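Local coordinates for putative hemin storage protein (Bordetella bronchiseptica, PDB 6AU1) that cleaves deacetylated poly-β-1,6-N-acetylglucosamine through the glycoside hydrolase domain modelled here, and so can disrupt bacterial biofilms, at residues Val96-Val101 / Ser126-Ser131; Lys110-Thr115 / Asp167-Ser172. One frame throughout, in Å; residues are numbered along the deposited sequence.

Contact 1. Residues Val96-Val101 / Ser126-Ser131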
ATOM      1  N   VAL A  96       3.773  -2.583   5.878  1.00 12.45           N
ATOM      2  CA  VAL A  96       3.399  -3.696   6.721  1.00 13.29           C
ATOM      3  C   VAL A  96       4.648  -4.300   7.369  1.00 12.44           C
ATOM      4  O   VAL A  96       4.619  -4.720   8.531  1.00 13.46           O
ATOM      5  CB  VAL A  96       2.654  -4.766   5.905  1.00 13.82           C
ATOM      6  CG1 VAL A  96       2.225  -5.934   6.811  1.00 14.72           C
ATOM      7  CG2 VAL A  96       1.428  -4.144   5.200  1.00 14.92           C
ATOM      8  N   LEU A  97       5.735  -4.363   6.597  1.00 12.87           N
ATOM      9  CA  LEU A  97       6.949  -5.086   6.995  1.00 12.65           C
ATOM     10  C   LEU A  97       8.236  -4.267   6.938  1.00 12.62           C
ATOM     11  O   LEU A  97       9.157  -4.510   7.732  1.00 12.03           O
ATOM     12  CB  LEU A  97       7.153  -6.315   6.100  1.00 10.39           C
ATOM     13  CG  LEU A  97       6.020  -7.332   6.014  1.00 13.98           C
ATOM     14  CD1 LEU A  97       6.477  -8.438   5.069  1.00 16.23           C
ATOM     15  CD2 LEU A  97       5.672  -7.875   7.398  1.00 13.45           C
ATOM     16  N   THR A  98       8.335  -3.330   5.991  1.00 13.58           N
ATOM     17  CA  THR A  98       9.621  -2.650   5.764  1.00 14.56           C
ATOM     18  C   THR A  98       9.858  -1.496   6.740  1.00 14.29           C
ATOM     19  O   THR A  98       9.433  -0.364   6.497  1.00 12.91           O
ATOM     20  CB  THR A  98       9.756  -2.091   4.326  1.00 11.46           C
ATOM     21  OG1 THR A  98       8.712  -1.138   4.060  1.00 13.34           O
ATOM     22  CG2 THR A  98       9.715  -3.213   3.289  1.00 13.46           C
ATOM     23  N   PHE A  99      10.519  -1.818   7.845  1.00 12.74           N
ATOM     24  CA  PHE A  99      10.994  -0.828   8.802  1.00 12.70           C
ATOM     25  C   PHE A  99      12.440  -1.135   9.100  1.00 15.55           C
ATOM     26  O   PHE A  99      12.742  -2.180   9.676  1.00 14.82           O
ATOM     27  CB  PHE A  99      10.155  -0.857  10.081  1.00 13.70           C
ATOM     28  CG  PHE A  99       8.709  -0.573   9.843  1.00 13.36           C
ATOM     29  CD1 PHE A  99       8.248   0.743   9.796  1.00 13.34           C
ATOM     30  CD2 PHE A  99       7.809  -1.615   9.637  1.00 13.67           C
ATOM     31  CE1 PHE A  99       6.897   1.011   9.555  1.00 15.34           C
ATOM     32  CE2 PHE A  99       6.464  -1.357   9.401  1.00 15.68           C
ATOM     33  CZ  PHE A  99       6.007  -0.036   9.361  1.00 14.77           C
ATOM     34  N   SER A 100      13.332  -0.239   8.693  1.00 13.08           N
ATOM     35  CA  SER A 100      14.764  -0.448   8.891  1.00 13.78           C
ATOM     36  C   SER A 100      15.186   0.138  10.235  1.00 17.65           C
ATOM     37  O   SER A 100      15.755   1.226  10.312  1.00 16.16           O
ATOM     38  CB  SER A 100      15.558   0.165   7.735  1.00 17.13           C
ATOM     39  OG  SER A 100      15.274  -0.536   6.524  1.00 15.92           O
ATOM     40  N   VAL A 101      14.872  -0.601  11.291  1.00 17.40           N
ATOM     41  CA  VAL A 101      15.198  -0.224  12.649  1.00 14.83           C
ATOM     42  C   VAL A 101      16.714  -0.132  12.841  1.00 16.36           C
ATOM     43  O   VAL A 101      17.483  -0.776  12.124  1.00 17.85           O
ATOM     44  CB  VAL A 101      14.606  -1.239  13.659  1.00 20.83           C
ATOM     45  CG1 VAL A 101      13.097  -1.258  13.559  1.00 19.64           C
ATOM     46  CG2 VAL A 101      15.170  -2.648  13.406  1.00 18.16           C
ATOM     47  N   SER A 126      11.355  -5.765  -0.946  1.00 15.58           N
ATOM     48  CA  SER A 126      12.570  -5.161  -0.394  1.00 14.23           C
ATOM     49  C   SER A 126      13.300  -6.139   0.510  1.00 14.83           C
ATOM     50  O   SER A 126      12.666  -6.854   1.282  1.00 14.97           O
ATOM     51  CB  SER A 126      12.228  -3.888   0.399  1.00 15.11           C
ATOM     52  OG  SER A 126      13.364  -3.425   1.122  1.00 15.64           O
ATOM     53  N   PRO A 127      14.644  -6.155   0.446  1.00 14.22           N
ATOM     54  CA  PRO A 127      15.427  -6.956   1.391  1.00 17.48           C
ATOM     55  C   PRO A 127      15.216  -6.528   2.843  1.00 16.26           C
ATOM     56  O   PRO A 127      15.572  -7.294   3.742  1.00 15.98           O
ATOM     57  CB  PRO A 127      16.883  -6.691   0.973  1.00 18.16           C
ATOM     58  CG  PRO A 127      16.811  -6.172  -0.415  1.00 22.14           C
ATOM     59  CD  PRO A 127      15.492  -5.462  -0.537  1.00 14.39           C
ATOM     60  N   THR A 128      14.660  -5.335   3.063  1.00 13.23           N
ATOM     61  CA  THR A 128      14.459  -4.820   4.414  1.00 12.38           C
ATOM     62  C   THR A 128      13.136  -5.237   5.060  1.00 12.22           C
ATOM     63  O   THR A 128      12.870  -4.854   6.206  1.00 14.98           O
ATOM     64  CB  THR A 128      14.518  -3.269   4.442  1.00 13.93           C
ATOM     65  OG1 THR A 128      13.350  -2.743   3.798  1.00 14.22           O
ATOM     66  CG2 THR A 128      15.784  -2.757   3.736  1.00 18.34           C
ATOM     67  N   ARG A 129      12.288  -5.987   4.342  1.00 12.23           N
ATOM     68  CA  ARG A 129      11.061  -6.496   4.961  1.00 11.77           C
ATOM     69  C   ARG A 129      11.393  -7.261   6.240  1.00 12.78           C
ATOM     70  O   ARG A 129      12.126  -8.259   6.198  1.00 14.82           O
ATOM     71  CB  ARG A 129      10.290  -7.437   4.011  1.00 12.71           C
ATOM     72  CG  ARG A 129       9.496  -6.759   2.888  1.00 11.67           C
ATOM     73  CD  ARG A 129       9.148  -7.811   1.808  1.00 12.13           C
ATOM     74  NE  ARG A 129      10.395  -8.360   1.257  1.00 14.24           N
ATOM     75  CZ  ARG A 129      10.526  -9.568   0.711  1.00 15.12           C
ATOM     76  NH1 ARG A 129       9.480 -10.381   0.609  1.00 16.85           N
ATOM     77  NH2 ARG A 129      11.715  -9.961   0.263  1.00 15.68           N
ATOM     78  N   LEU A 130      10.857  -6.810   7.368  1.00 12.46           N
ATOM     79  CA  LEU A 130      10.981  -7.585   8.596  1.00 13.97           C
ATOM     80  C   LEU A 130      10.167  -8.868   8.444  1.00 16.46           C
ATOM     81  O   LEU A 130       9.152  -8.889   7.740  1.00 15.33           O
ATOM     82  CB  LEU A 130      10.500  -6.777   9.808  1.00 12.83           C
ATOM     83  CG  LEU A 130      11.400  -5.597  10.187  1.00 12.99           C
ATOM     84  CD1 LEU A 130      10.740  -4.768  11.281  1.00 14.28           C
ATOM     85  CD2 LEU A 130      12.754  -6.129  10.647  1.00 15.15           C
ATOM     86  N   SER A 131      10.615  -9.942   9.089  1.00 16.04           N
ATOM     87  CA  SER A 131       9.863 -11.194   9.084  1.00 16.12           C
ATOM     88  C   SER A 131       8.692 -11.172  10.058  1.00 12.61           C
ATOM     89  O   SER A 131       8.893 -11.103  11.270  1.00 16.51           O
ATOM     90  CB  SER A 131      10.768 -12.370   9.439  1.00 16.10           C
ATOM     91  OG  SER A 131      10.005 -13.568   9.479  1.00 16.78           O
TER
HETATM   92  O   HOH W   1      14.433  -4.160   8.340  1.00 16.43           O
HETATM   93  O   HOH W   2      12.702  -0.725   5.472  1.00 14.34           O
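Leu130 N donates to Leu97 O (2.9 Å) in a nearly straight bond that comes in from above the carbonyl plane, and with it the two ends of one long loop are drawn together, Thr98 lying nearest Arg129. The loop joins strand 89-94 to helix 135-151 in a TIM barrel, so the contact sits just beyond a barrel strand. Leu130 lays its side chain along the carbonyls of Leu97 and Phe99. With CG turned away from its own carbonyl carbon (chi1 -69°), its CD1 reaches Phe99 O at 3.6 Å and also meets Phe99 CB; Ile141 of helix 135-151 touches both residues. Leu97 answers from across, its CB against Arg129 CB and its CD2 against Leu130 O.

Thr98 points its methyl CG2 at Arg129 CG (3.6 Å), the two side chains passing at a slant, while Thr128 OG1 lies against Thr98 CB and is hydrogen-bonded to Ser126 OG (2.8 Å). Ser126-Arg129 is a type I turn, and Ser126 O inside it takes Arg129 N and Arg129 NE from opposite faces of its plane. The bend at chi3 (-61°) brings Arg129 NE to Ser126 O in a short bond (2.7 Å) that lies in the guanidinium plane, and NH1 bonds Val164 O. Ser100 OG hydrogen-bonds Asp57 and, through a water, reaches Thr128 OG1. A second water donates to both Phe99 O (2.9 Å) and Thr128 O (2.7 Å).

Contact 2. Residues Lys110-Thr115 / Asp167-Ser172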
ATOM      1  N   LYS A 110      16.110  -9.054  11.638  1.00 17.22           N
ATOM      2  CA  LYS A 110      15.142 -10.150  11.652  1.00 20.10           C
ATOM      3  C   LYS A 110      14.229 -10.000  10.445  1.00 19.60           C
ATOM      4  O   LYS A 110      13.030  -9.725  10.571  1.00 17.93           O
ATOM      5  CB  LYS A 110      14.336 -10.168  12.957  1.00 18.07           C
ATOM      6  CG  LYS A 110      15.195 -10.201  14.219  1.00 21.16           C
ATOM      7  CD  LYS A 110      16.222 -11.331  14.171  1.00 23.04           C
ATOM      8  CE  LYS A 110      16.972 -11.428  15.501  1.00 30.02           C
ATOM      9  NZ  LYS A 110      18.081 -12.429  15.437  1.00 29.83           N
ATOM     10  N   VAL A 111      14.827 -10.190   9.272  1.00 15.78           N
ATOM     11  CA  VAL A 111      14.173  -9.902   8.009  1.00 15.05           C
ATOM     12  C   VAL A 111      13.753 -11.178   7.291  1.00 15.73           C
ATOM     13  O   VAL A 111      14.220 -12.276   7.625  1.00 15.55           O
ATOM     14  CB  VAL A 111      15.100  -9.094   7.075  1.00 16.04           C
ATOM     15  CG1 VAL A 111      15.375  -7.705   7.673  1.00 16.21           C
ATOM     16  CG2 VAL A 111      16.416  -9.858   6.828  1.00 19.71           C
ATOM     17  N   VAL A 112      12.880 -11.015   6.303  1.00 13.49           N
ATOM     18  CA  VAL A 112      12.457 -12.115   5.431  1.00 14.66           C
ATOM     19  C   VAL A 112      13.657 -12.711   4.711  1.00 16.04           C
ATOM     20  O   VAL A 112      14.457 -11.987   4.101  1.00 15.20           O
ATOM     21  CB  VAL A 112      11.420 -11.632   4.394  1.00 15.33           C
ATOM     22  CG1 VAL A 112      11.166 -12.703   3.306  1.00 14.14           C
ATOM     23  CG2 VAL A 112      10.121 -11.209   5.100  1.00 14.03           C
ATOM     24  N   GLN A 113      13.793 -14.031   4.795  1.00 14.35           N
ATOM     25  CA  GLN A 113      14.896 -14.711   4.136  1.00 16.28           C
ATOM     26  C   GLN A 113      14.370 -15.464   2.924  1.00 16.04           C
ATOM     27  O   GLN A 113      13.184 -15.797   2.862  1.00 14.61           O
ATOM     28  CB  GLN A 113      15.603 -15.664   5.103  1.00 18.13           C
ATOM     29  CG  GLN A 113      16.256 -14.955   6.295  1.00 21.23           C
ATOM     30  CD  GLN A 113      16.949 -15.931   7.234  1.00 31.05           C
ATOM     31  OE1 GLN A 113      17.347 -17.026   6.828  1.00 39.12           O
ATOM     32  NE2 GLN A 113      17.083 -15.549   8.495  1.00 33.82           N
ATOM     33  N   SER A 114      15.255 -15.685   1.954  1.00 15.83           N
ATOM     34  CA  SER A 114      14.939 -16.428   0.735  1.00 16.73           C
ATOM     35  C   SER A 114      15.889 -17.612   0.593  1.00 16.97           C
ATOM     36  O   SER A 114      17.058 -17.518   0.951  1.00 16.32           O
ATOM     37  CB  SER A 114      15.049 -15.521  -0.493  1.00 17.29           C
ATOM     38  OG  SER A 114      15.134 -16.277  -1.696  1.00 15.78           O
ATOM     39  N   THR A 115      15.410 -18.723   0.045  1.00 14.21           N
ATOM     40  CA  THR A 115      16.290 -19.871  -0.163  1.00 14.88           C
ATOM     41  C   THR A 115      17.324 -19.645  -1.268  1.00 17.45           C
ATOM     42  O   THR A 115      18.327 -20.368  -1.354  1.00 23.18           O
ATOM     43  CB  THR A 115      15.483 -21.139  -0.527  1.00 19.79           C
ATOM     44  OG1 THR A 115      14.727 -20.892  -1.713  1.00 19.58           O
ATOM     45  CG2 THR A 115      14.529 -21.512   0.600  1.00 20.78           C
ATOM     46  N   ASP A 167       8.046 -17.150  -3.912  1.00 16.77           N
ATOM     47  CA  ASP A 167       7.920 -18.590  -3.695  1.00 16.77           C
ATOM     48  C   ASP A 167       9.219 -19.212  -3.167  1.00 17.87           C
ATOM     49  O   ASP A 167       9.345 -20.431  -3.118  1.00 16.53           O
ATOM     50  CB  ASP A 167       7.458 -19.288  -4.985  1.00 17.55           C
ATOM     51  CG  ASP A 167       8.337 -18.973  -6.185  1.00 21.25           C
ATOM     52  OD1 ASP A 167       9.278 -18.162  -6.061  1.00 22.44           O
ATOM     53  OD2 ASP A 167       8.062 -19.534  -7.269  1.00 26.91           O
ATOM     54  N   THR A 168      10.160 -18.366  -2.745  1.00 16.70           N
ATOM     55  CA  THR A 168      11.374 -18.817  -2.051  1.00 16.51           C
ATOM     56  C   THR A 168      11.437 -18.269  -0.626  1.00 14.50           C
ATOM     57  O   THR A 168      12.444 -18.446   0.079  1.00 15.60           O
ATOM     58  CB  THR A 168      12.663 -18.384  -2.800  1.00 16.68           C
ATOM     59  OG1 THR A 168      12.807 -16.957  -2.719  1.00 16.18           O
ATOM     60  CG2 THR A 168      12.605 -18.818  -4.260  1.00 20.49           C
ATOM     61  N   GLU A 169      10.359 -17.594  -0.212  1.00 13.91           N
ATOM     62  CA  GLU A 169      10.298 -16.883   1.067  1.00 13.75           C
ATOM     63  C   GLU A 169       9.061 -17.313   1.854  1.00 17.51           C
ATOM     64  O   GLU A 169       8.129 -17.851   1.264  1.00 17.17           O
ATOM     65  CB  GLU A 169      10.231 -15.368   0.823  1.00 12.25           C
ATOM     66  CG  GLU A 169      11.440 -14.787   0.099  1.00 13.90           C
ATOM     67  CD  GLU A 169      11.203 -13.349  -0.357  1.00 18.03           C
ATOM     68  OE1 GLU A 169      12.194 -12.598  -0.476  1.00 17.49           O
ATOM     69  OE2 GLU A 169      10.034 -12.969  -0.589  1.00 15.65           O
ATOM     70  N   ASP A 170       9.001 -17.091   3.166  1.00 14.58           N
ATOM     71  CA  ASP A 170      10.077 -16.681   4.059  1.00 14.20           C
ATOM     72  C   ASP A 170      10.812 -17.957   4.500  1.00 16.36           C
ATOM     73  O   ASP A 170      10.173 -18.900   4.963  1.00 17.03           O
ATOM     74  CB  ASP A 170       9.448 -15.921   5.241  1.00 15.75           C
ATOM     75  CG  ASP A 170      10.456 -15.356   6.211  1.00 19.69           C
ATOM     76  OD1 ASP A 170      11.641 -15.740   6.182  1.00 19.54           O
ATOM     77  OD2 ASP A 170      10.025 -14.514   7.024  1.00 20.15           O
ATOM     78  N   SER A 171      12.135 -17.998   4.334  1.00 16.28           N
ATOM     79  CA  SER A 171      12.916 -19.203   4.642  1.00 17.87           C
ATOM     80  C   SER A 171      13.619 -19.145   6.004  1.00 19.24           C
ATOM     81  O   SER A 171      14.411 -20.031   6.352  1.00 17.97           O
ATOM     82  CB  SER A 171      13.955 -19.451   3.541  1.00 19.28           C
ATOM     83  OG  SER A 171      14.883 -18.377   3.480  1.00 17.37           O
ATOM     84  N   SER A 172      13.317 -18.114   6.783  1.00 16.92           N
ATOM     85  CA  SER A 172      13.949 -17.939   8.091  1.00 18.30           C
ATOM     86  C   SER A 172      13.480 -19.040   9.045  1.00 19.70           C
ATOM     87  O   SER A 172      12.422 -19.635   8.832  1.00 18.62           O
ATOM     88  CB  SER A 172      13.633 -16.546   8.652  1.00 23.90           C
ATOM     89  OG  SER A 172      12.264 -16.426   8.992  1.00 20.25           O
TER
HETATM   90  O   HOH W   3      17.291 -18.943   4.623  1.00 32.95           O
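Asp170 OD1 is gripped by three donors: Gln113 N from the facing segment at 3.1 Å, and Ser172 N and Ser172 OG from two residues further on. All three stand out of the carboxylate plane. The bond from Ser172 N makes an Asx turn just ahead of helix 173-181, with Ser172 at the N-cap position. Asp170 CG lies opposite its backbone N (chi1 -176°), which swings the carboxylate toward the 110-115 segment, and the other oxygen, OD2, bonds Ser131 and rests beside Val112 CG2. The peptide bond before Asp170 is cis.

Two backbone bonds continue the join: Ser171 N to Gln113 O (2.8 Å), entering from above the carbonyl plane, and Thr115 N to Thr168 O (3.0 Å), tilted only 18° from the plane of the Thr168 carbonyl. Ser114 OG donates to Thr168 OG1 at 2.6 Å, and the same Ser114 oxygen is bonded by the amides of Thr116 and Arg117. Glu169 crosses Val112 at about a right angle, with Val112 CG1 lying 3.7 Å from Glu169 CD. Its OE1 makes salt bridges to Arg129 and Arg117. The extended Gln113 lays its amide against Ser172 CB, and a water joins Gln113 OE1 to Ser171 OG.

This joins two loops that follow successive barrel strands, 89-94 and 156-159. With its carboxylate held by backbone amides and hydroxyls next to a helix N terminus, Asp170 is probably stabilised as the anion, and Glu169 probably likewise by its two arginines.

Overall arrangement
From the N terminus, the chain leaves strand 89-94 into 96-101, passes 110-115, and comes back at 126-131, where contact 1 closes the long loop on itself before helix 135-151. Strand 156-159 follows, and 167-172 then reaches back to 110-115 in contact 2. The two closures cross: 110-115 lies inside the loop shut by contact 1, and 126-131 lies between the segments of contact 2. Their centres are about 12 Å apart. Backbone bonds from 126-131 to Lys110 and Val112 run between them, so that one connected patch ties the strand 89-94 loop to the approach to helix 173-181 on one side of the barrel.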